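Local coordinates for protein UDP-glucose 4-epimerase (PDB 7K3P) that probably interconverts UDP-glucose and UDP-galactose, and their N-acetylated counterparts, by inverting the sugar at C4 with a bound NAD cofactor, at residues A[276-290]-A[327-339]. The protein carries 2 engineered substitutions. Residues are numbered along the deposited sequence; the frame is centred on the assembly and turned at random.
Sequences HGFSVKEVIEAMKKV and YDDLELICKSAFD
Ala286 and Cys334 meet where helices 280-290 and 330-339 cross at -64°, their axes 8.6 Å apart at the closest. CA atoms come nearest at Ala286 with Glu331 and at Met287 with Cys334. The small Ala286 CB lies 3.7 Å from Leu330 CD1 and also touches Cys334 SG. Leu330 bridges two surfaces: CD1 packs on the helix at Glu282, Val283 and Ala286, while CD2 sits over one face of the Phe278 ring. Met287 has CG anti to its backbone N (chi1 -173°), and its chain then bends, bringing CE to 3.5 Å from Cys334 CB. Val290 rests on the backbone of Glu331 and Lys335. Lys289, fully extended, forms a salt bridge from NZ to Glu331 OE2. Before the helices, His276 NE2 donates to the syn lone pair of Asp328 OD2 at 2.5 Å, ring and carboxylate nearly coplanar. His276 ND1 donates to Gly277 O, so both ring nitrogens have a partner and the ring's rotation is restrained. Ser279 and Glu282 form a capping box, and Asp329 N-caps the second helix. Helix 212-220 lies against both helices. The contact joins the chain's last helix to strand 278-279 and helix 280-290, in the smaller C-terminal part that in this epimerase/dehydratase family usually binds the nucleotide sugar.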
ATOM      1  N   HIS A 276     -16.769   2.894 -25.339  1.00 23.13           N
ATOM      2  CA  HIS A 276     -16.936   4.247 -25.881  1.00 28.29           C
ATOM      3  C   HIS A 276     -17.446   5.118 -24.748  1.00 27.42           C
ATOM      4  O   HIS A 276     -17.939   4.600 -23.735  1.00 30.38           O
ATOM      5  CB  HIS A 276     -17.986   4.265 -26.996  1.00 26.27           C
ATOM      6  CG  HIS A 276     -19.362   3.930 -26.516  1.00 25.17           C
ATOM      7  ND1 HIS A 276     -20.216   4.870 -25.970  1.00 28.41           N
ATOM      8  CD2 HIS A 276     -20.019   2.745 -26.442  1.00 26.19           C
ATOM      9  CE1 HIS A 276     -21.342   4.285 -25.607  1.00 26.13           C
ATOM     10  NE2 HIS A 276     -21.248   2.994 -25.881  1.00 25.56           N
ATOM     11  N   GLY A 277     -17.372   6.436 -24.928  1.00 27.72           N
ATOM     12  CA  GLY A 277     -17.848   7.357 -23.919  1.00 22.87           C
ATOM     13  C   GLY A 277     -19.130   8.053 -24.311  1.00 29.63           C
ATOM     14  O   GLY A 277     -19.792   7.674 -25.285  1.00 27.38           O
ATOM     15  N   PHE A 278     -19.500   9.053 -23.519  1.00 24.84           N
ATOM     16  CA  PHE A 278     -20.621   9.936 -23.823  1.00 28.56           C
ATOM     17  C   PHE A 278     -20.111  11.367 -23.670  1.00 30.86           C
ATOM     18  O   PHE A 278     -19.251  11.623 -22.824  1.00 25.65           O
ATOM     19  CB  PHE A 278     -21.782   9.682 -22.851  1.00 26.20           C
ATOM     20  CG  PHE A 278     -22.278   8.247 -22.862  1.00 31.44           C
ATOM     21  CD1 PHE A 278     -23.217   7.825 -23.803  1.00 29.81           C
ATOM     22  CD2 PHE A 278     -21.791   7.323 -21.943  1.00 25.80           C
ATOM     23  CE1 PHE A 278     -23.677   6.502 -23.816  1.00 30.22           C
ATOM     24  CE2 PHE A 278     -22.243   5.988 -21.941  1.00 29.22           C
ATOM     25  CZ  PHE A 278     -23.190   5.582 -22.875  1.00 29.11           C
ATOM     26  N   SER A 279     -20.628  12.293 -24.479  1.00 31.03           N
ATOM     27  CA  SER A 279     -20.177  13.682 -24.418  1.00 30.21           C
ATOM     28  C   SER A 279     -20.995  14.466 -23.393  1.00 31.81           C
ATOM     29  O   SER A 279     -22.063  14.012 -22.955  1.00 31.22           O
ATOM     30  CB  SER A 279     -20.267  14.346 -25.797  1.00 31.54           C
ATOM     31  OG  SER A 279     -21.607  14.651 -26.120  1.00 30.46           O
ATOM     32  N   VAL A 280     -20.477  15.629 -22.996  1.00 30.06           N
ATOM     33  CA  VAL A 280     -21.161  16.508 -22.050  1.00 30.07           C
ATOM     34  C   VAL A 280     -22.508  16.922 -22.621  1.00 28.17           C
ATOM     35  O   VAL A 280     -23.518  16.961 -21.921  1.00 27.49           O
ATOM     36  CB  VAL A 280     -20.332  17.784 -21.773  1.00 27.86           C
ATOM     37  CG1 VAL A 280     -21.100  18.738 -20.869  1.00 29.35           C
ATOM     38  CG2 VAL A 280     -18.969  17.422 -21.156  1.00 27.24           C
ATOM     39  N   LYS A 281     -22.500  17.239 -23.908  1.00 28.87           N
ATOM     40  CA  LYS A 281     -23.686  17.683 -24.616  1.00 31.37           C
ATOM     41  C   LYS A 281     -24.734  16.562 -24.667  1.00 33.12           C
ATOM     42  O   LYS A 281     -25.927  16.793 -24.430  1.00 32.35           O
ATOM     43  CB  LYS A 281     -23.279  18.102 -26.027  1.00 34.64           C
ATOM     44  CG  LYS A 281     -24.078  19.246 -26.616  1.00 40.30           C
ATOM     45  CD  LYS A 281     -23.599  19.555 -28.051  1.00 43.64           C
ATOM     46  CE  LYS A 281     -24.611  20.418 -28.816  1.00 49.40           C
ATOM     47  NZ  LYS A 281     -24.059  21.014 -30.078  1.00 58.74           N
ATOM     48  N   GLU A 282     -24.287  15.343 -24.960  1.00 29.71           N
ATOM     49  CA  GLU A 282     -25.190  14.192 -24.980  1.00 34.27           C
ATOM     50  C   GLU A 282     -25.859  13.974 -23.618  1.00 36.26           C
ATOM     51  O   GLU A 282     -27.086  13.814 -23.530  1.00 34.35           O
ATOM     52  CB  GLU A 282     -24.440  12.938 -25.430  1.00 30.44           C
ATOM     53  CG  GLU A 282     -24.109  12.930 -26.935  1.00 36.80           C
ATOM     54  CD  GLU A 282     -23.097  11.853 -27.320  1.00 41.73           C
ATOM     55  OE1 GLU A 282     -22.439  11.304 -26.406  1.00 35.89           O
ATOM     56  OE2 GLU A 282     -22.954  11.560 -28.535  1.00 45.20           O
ATOM     57  N   VAL A 283     -25.051  13.990 -22.558  1.00 31.26           N
ATOM     58  CA  VAL A 283     -25.556  13.768 -21.212  1.00 29.90           C
ATOM     59  C   VAL A 283     -26.565  14.843 -20.805  1.00 33.56           C
ATOM     60  O   VAL A 283     -27.588  14.551 -20.177  1.00 34.16           O
ATOM     61  CB  VAL A 283     -24.400  13.687 -20.182  1.00 30.04           C
ATOM     62  CG1 VAL A 283     -24.942  13.701 -18.768  1.00 30.22           C
ATOM     63  CG2 VAL A 283     -23.560  12.425 -20.438  1.00 29.91           C
ATOM     64  N   ILE A 284     -26.285  16.088 -21.165  1.00 32.52           N
ATOM     65  CA  ILE A 284     -27.216  17.170 -20.853  1.00 34.85           C
ATOM     66  C   ILE A 284     -28.555  16.952 -21.554  1.00 37.29           C
ATOM     67  O   ILE A 284     -29.612  16.973 -20.910  1.00 37.61           O
ATOM     68  CB  ILE A 284     -26.629  18.540 -21.225  1.00 35.13           C
ATOM     69  CG1 ILE A 284     -25.519  18.908 -20.235  1.00 35.31           C
ATOM     70  CG2 ILE A 284     -27.727  19.602 -21.232  1.00 36.07           C
ATOM     71  CD1 ILE A 284     -24.603  20.017 -20.714  1.00 40.24           C
ATOM     72  N   GLU A 285     -28.508  16.719 -22.866  1.00 34.72           N
ATOM     73  CA  GLU A 285     -29.725  16.461 -23.643  1.00 37.77           C
ATOM     74  C   GLU A 285     -30.517  15.281 -23.063  1.00 39.88           C
ATOM     75  O   GLU A 285     -31.713  15.398 -22.792  1.00 38.74           O
ATOM     76  CB  GLU A 285     -29.394  16.212 -25.123  1.00 39.00           C
ATOM     77  CG  GLU A 285     -30.605  16.355 -26.072  1.00 48.04           C
ATOM     78  CD  GLU A 285     -30.341  15.829 -27.492  1.00 55.60           C
ATOM     79  OE1 GLU A 285     -30.960  14.811 -27.877  1.00 58.96           O
ATOM     80  OE2 GLU A 285     -29.530  16.436 -28.226  1.00 59.68           O
ATOM     81  N   ALA A 286     -29.840  14.150 -22.863  1.00 37.69           N
ATOM     82  CA  ALA A 286     -30.469  12.975 -22.265  1.00 38.08           C
ATOM     83  C   ALA A 286     -31.055  13.241 -20.872  1.00 38.73           C
ATOM     84  O   ALA A 286     -32.186  12.851 -20.587  1.00 41.67           O
ATOM     85  CB  ALA A 286     -29.487  11.806 -22.221  1.00 35.12           C
ATOM     86  N   MET A 287     -30.298  13.891 -19.994  1.00 34.61           N
ATOM     87  CA  MET A 287     -30.806  14.147 -18.646  1.00 35.78           C
ATOM     88  C   MET A 287     -32.048  15.039 -18.675  1.00 40.59           C
ATOM     89  O   MET A 287     -33.016  14.799 -17.934  1.00 39.84           O
ATOM     90  CB  MET A 287     -29.732  14.766 -17.747  1.00 36.29           C
ATOM     91  CG  MET A 287     -30.165  14.883 -16.286  1.00 36.64           C
ATOM     92  SD  MET A 287     -30.511  13.270 -15.509  1.00 39.65           S
ATOM     93  CE  MET A 287     -28.853  12.557 -15.477  1.00 34.74           C
ATOM     94  N   LYS A 288     -32.022  16.063 -19.530  1.00 38.01           N
ATOM     95  CA  LYS A 288     -33.152  16.982 -19.651  1.00 39.85           C
ATOM     96  C   LYS A 288     -34.399  16.254 -20.164  1.00 42.69           C
ATOM     97  O   LYS A 288     -35.495  16.406 -19.616  1.00 43.84           O
ATOM     98  CB  LYS A 288     -32.794  18.183 -20.544  1.00 36.86           C
ATOM     99  CG  LYS A 288     -31.846  19.187 -19.871  1.00 39.13           C
ATOM    100  CD  LYS A 288     -31.570  20.441 -20.722  1.00 39.01           C
ATOM    101  CE  LYS A 288     -31.065  21.569 -19.812  1.00 43.06           C
ATOM    102  NZ  LYS A 288     -30.737  22.846 -20.506  1.00 39.29           N
ATOM    103  N   LYS A 289     -34.217  15.450 -21.206  1.00 39.87           N
ATOM    104  CA  LYS A 289     -35.319  14.719 -21.827  1.00 41.07           C
ATOM    105  C   LYS A 289     -35.979  13.738 -20.860  1.00 46.23           C
ATOM    106  O   LYS A 289     -37.207  13.630 -20.787  1.00 42.56           O
ATOM    107  CB  LYS A 289     -34.818  13.960 -23.059  1.00 40.18           C
ATOM    108  CG  LYS A 289     -35.858  13.030 -23.658  1.00 45.07           C
ATOM    109  CD  LYS A 289     -35.307  12.262 -24.852  1.00 45.45           C
ATOM    110  CE  LYS A 289     -36.331  11.247 -25.348  1.00 46.08           C
ATOM    111  NZ  LYS A 289     -35.858  10.519 -26.551  1.00 42.07           N
ATOM    112  N   VAL A 290     -35.140  13.033 -20.109  1.00 43.48           N
ATOM    113  CA  VAL A 290     -35.576  11.968 -19.217  1.00 42.60           C
ATOM    114  C   VAL A 290     -36.180  12.487 -17.915  1.00 44.86           C
ATOM    115  O   VAL A 290     -37.009  11.819 -17.294  1.00 44.41           O
ATOM    116  CB  VAL A 290     -34.388  11.027 -18.922  1.00 43.75           C
ATOM    117  CG1 VAL A 290     -34.177  10.859 -17.424  1.00 41.44           C
ATOM    118  CG2 VAL A 290     -34.575   9.706 -19.632  1.00 40.48           C
ATOM    119  N   TYR A 327     -27.480  -2.224 -20.789  1.00 31.69           N
ATOM    120  CA  TYR A 327     -28.018  -0.883 -20.568  1.00 32.19           C
ATOM    121  C   TYR A 327     -27.105   0.233 -21.093  1.00 31.88           C
ATOM    122  O   TYR A 327     -27.111   1.348 -20.557  1.00 32.27           O
ATOM    123  CB  TYR A 327     -28.401  -0.652 -19.098  1.00 34.60           C
ATOM    124  CG  TYR A 327     -29.404  -1.651 -18.554  1.00 37.33           C
ATOM    125  CD1 TYR A 327     -30.696  -1.715 -19.062  1.00 40.92           C
ATOM    126  CD2 TYR A 327     -29.057  -2.524 -17.528  1.00 36.98           C
ATOM    127  CE1 TYR A 327     -31.616  -2.639 -18.565  1.00 45.20           C
ATOM    128  CE2 TYR A 327     -29.960  -3.445 -17.024  1.00 40.27           C
ATOM    129  CZ  TYR A 327     -31.240  -3.498 -17.548  1.00 46.84           C
ATOM    130  OH  TYR A 327     -32.145  -4.410 -17.056  1.00 53.17           O
ATOM    131  N   ASP A 328     -26.343  -0.067 -22.147  1.00 29.70           N
ATOM    132  CA  ASP A 328     -25.597   0.958 -22.871  1.00 26.96           C
ATOM    133  C   ASP A 328     -26.613   1.809 -23.621  1.00 29.93           C
ATOM    134  O   ASP A 328     -26.808   1.657 -24.829  1.00 28.03           O
ATOM    135  CB  ASP A 328     -24.583   0.344 -23.856  1.00 27.55           C
ATOM    136  CG  ASP A 328     -23.651   1.405 -24.484  1.00 28.59           C
ATOM    137  OD1 ASP A 328     -23.861   2.613 -24.220  1.00 28.38           O
ATOM    138  OD2 ASP A 328     -22.727   1.035 -25.248  1.00 26.37           O
ATOM    139  N   ASP A 329     -27.272   2.697 -22.888  1.00 28.24           N
ATOM    140  CA  ASP A 329     -28.352   3.506 -23.427  1.00 35.94           C
ATOM    141  C   ASP A 329     -28.399   4.760 -22.569  1.00 33.51           C
ATOM    142  O   ASP A 329     -28.772   4.685 -21.400  1.00 34.08           O
ATOM    143  CB  ASP A 329     -29.668   2.713 -23.335  1.00 32.98           C
ATOM    144  CG  ASP A 329     -30.883   3.517 -23.764  1.00 35.78           C
ATOM    145  OD1 ASP A 329     -31.062   4.663 -23.303  1.00 36.75           O
ATOM    146  OD2 ASP A 329     -31.680   2.985 -24.562  1.00 44.75           O
ATOM    147  N   LEU A 330     -28.011   5.903 -23.140  1.00 34.65           N
ATOM    148  CA  LEU A 330     -27.807   7.115 -22.342  1.00 32.37           C
ATOM    149  C   LEU A 330     -29.070   7.557 -21.623  1.00 33.57           C
ATOM    150  O   LEU A 330     -29.005   8.071 -20.502  1.00 32.74           O
ATOM    151  CB  LEU A 330     -27.277   8.279 -23.196  1.00 33.90           C
ATOM    152  CG  LEU A 330     -26.082   9.093 -22.657  1.00 36.59           C
ATOM    153  CD1 LEU A 330     -26.145  10.547 -23.077  1.00 32.42           C
ATOM    154  CD2 LEU A 330     -25.873   8.964 -21.137  1.00 29.64           C
ATOM    155  N   GLU A 331     -30.223   7.371 -22.256  1.00 36.02           N
ATOM    156  CA  GLU A 331     -31.473   7.780 -21.611  1.00 36.60           C
ATOM    157  C   GLU A 331     -31.764   6.933 -20.369  1.00 34.71           C
ATOM    158  O   GLU A 331     -32.164   7.460 -19.325  1.00 35.69           O
ATOM    159  CB  GLU A 331     -32.650   7.784 -22.603  1.00 41.29           C
ATOM    160  CG  GLU A 331     -32.619   8.991 -23.568  1.00 42.94           C
ATOM    161  CD  GLU A 331     -33.782   9.012 -24.567  1.00 46.38           C
ATOM    162  OE1 GLU A 331     -34.820   8.366 -24.308  1.00 42.28           O
ATOM    163  OE2 GLU A 331     -33.648   9.685 -25.613  1.00 46.95           O
ATOM    164  N   LEU A 332     -31.529   5.629 -20.481  1.00 34.02           N
ATOM    165  CA  LEU A 332     -31.689   4.710 -19.351  1.00 35.10           C
ATOM    166  C   LEU A 332     -30.715   5.046 -18.231  1.00 33.91           C
ATOM    167  O   LEU A 332     -31.066   5.036 -17.046  1.00 32.64           O
ATOM    168  CB  LEU A 332     -31.438   3.269 -19.801  1.00 35.86           C
ATOM    169  CG  LEU A 332     -32.410   2.716 -20.834  1.00 41.19           C
ATOM    170  CD1 LEU A 332     -32.140   1.230 -21.091  1.00 42.77           C
ATOM    171  CD2 LEU A 332     -33.838   2.943 -20.359  1.00 38.56           C
ATOM    172  N   ILE A 333     -29.474   5.322 -18.617  1.00 33.52           N
ATOM    173  CA  ILE A 333     -28.440   5.653 -17.645  1.00 32.25           C
ATOM    174  C   ILE A 333     -28.790   6.950 -16.922  1.00 32.55           C
ATOM    175  O   ILE A 333     -28.744   7.011 -15.688  1.00 33.86           O
ATOM    176  CB  ILE A 333     -27.058   5.717 -18.307  1.00 34.57           C
ATOM    177  CG1 ILE A 333     -26.670   4.325 -18.805  1.00 29.02           C
ATOM    178  CG2 ILE A 333     -26.014   6.242 -17.329  1.00 33.44           C
ATOM    179  CD1 ILE A 333     -25.562   4.328 -19.834  1.00 29.79           C
ATOM    180  N   CYS A 334     -29.177   7.976 -17.674  1.00 33.85           N
ATOM    181  CA  CYS A 334     -29.570   9.238 -17.041  1.00 32.36           C
ATOM    182  C   CYS A 334     -30.826   9.094 -16.184  1.00 34.31           C
ATOM    183  O   CYS A 334     -30.902   9.661 -15.091  1.00 35.69           O
ATOM    184  CB  CYS A 334     -29.726  10.352 -18.079  1.00 38.34           C
ATOM    185  SG  CYS A 334     -28.134  10.866 -18.788  1.00 35.91           S
ATOM    186  N   LYS A 335     -31.801   8.325 -16.673  1.00 36.71           N
ATOM    187  CA  LYS A 335     -33.005   8.034 -15.894  1.00 36.55           C
ATOM    188  C   LYS A 335     -32.648   7.366 -14.565  1.00 35.10           C
ATOM    189  O   LYS A 335     -33.138   7.764 -13.503  1.00 37.20           O
ATOM    190  CB  LYS A 335     -33.959   7.135 -16.687  1.00 37.77           C
ATOM    191  CG  LYS A 335     -35.218   6.712 -15.914  1.00 38.84           C
ATOM    192  CD  LYS A 335     -35.960   7.934 -15.359  1.00 39.47           C
ATOM    193  CE  LYS A 335     -37.364   7.570 -14.858  1.00 44.91           C
ATOM    194  NZ  LYS A 335     -37.978   8.697 -14.090  1.00 45.40           N
ATOM    195  N   SER A 336     -31.791   6.352 -14.631  1.00 31.81           N
ATOM    196  CA  SER A 336     -31.303   5.685 -13.430  1.00 35.04           C
ATOM    197  C   SER A 336     -30.627   6.673 -12.472  1.00 36.34           C
ATOM    198  O   SER A 336     -30.945   6.710 -11.278  1.00 34.96           O
ATOM    199  CB  SER A 336     -30.348   4.552 -13.809  1.00 31.65           C
ATOM    200  OG  SER A 336     -29.693   4.021 -12.673  1.00 34.59           O
ATOM    201  N   ALA A 337     -29.704   7.476 -12.998  1.00 33.59           N
ATOM    202  CA  ALA A 337     -29.002   8.467 -12.185  1.00 31.63           C
ATOM    203  C   ALA A 337     -29.993   9.426 -11.544  1.00 38.09           C
ATOM    204  O   ALA A 337     -29.871   9.771 -10.362  1.00 33.43           O
ATOM    205  CB  ALA A 337     -27.991   9.233 -13.033  1.00 31.74           C
ATOM    206  N   PHE A 338     -30.977   9.854 -12.336  1.00 37.07           N
ATOM    207  CA  PHE A 338     -31.977  10.806 -11.877  1.00 38.72           C
ATOM    208  C   PHE A 338     -32.804  10.222 -10.741  1.00 42.11           C
ATOM    209  O   PHE A 338     -33.003  10.872  -9.708  1.00 40.23           O
ATOM    210  CB  PHE A 338     -32.898  11.218 -13.028  1.00 37.05           C
ATOM    211  CG  PHE A 338     -33.914  12.254 -12.641  1.00 45.37           C
ATOM    212  CD1 PHE A 338     -33.517  13.433 -12.020  1.00 42.93           C
ATOM    213  CD2 PHE A 338     -35.266  12.053 -12.900  1.00 45.28           C
ATOM    214  CE1 PHE A 338     -34.447  14.396 -11.662  1.00 47.22           C
ATOM    215  CE2 PHE A 338     -36.206  13.010 -12.545  1.00 44.76           C
ATOM    216  CZ  PHE A 338     -35.797  14.185 -11.928  1.00 48.14           C
ATOM    217  N   ASP A 339     -33.284   8.995 -10.946  1.00 41.01           N
ATOM    218  CA  ASP A 339     -34.094   8.310  -9.947  1.00 40.26           C
ATOM    219  C   ASP A 339     -33.295   8.100  -8.667  1.00 41.53           C
ATOM    220  O   ASP A 339     -33.779   8.386  -7.571  1.00 39.43           O
ATOM    221  CB  ASP A 339     -34.594   6.964 -10.481  1.00 40.30           C
ATOM    222  CG  ASP A 339     -35.599   7.116 -11.616  1.00 39.52           C
ATOM    223  OD1 ASP A 339     -36.247   8.179 -11.696  1.00 45.19           O
ATOM    224  OD2 ASP A 339     -35.733   6.169 -12.426  1.00 40.94           O
TER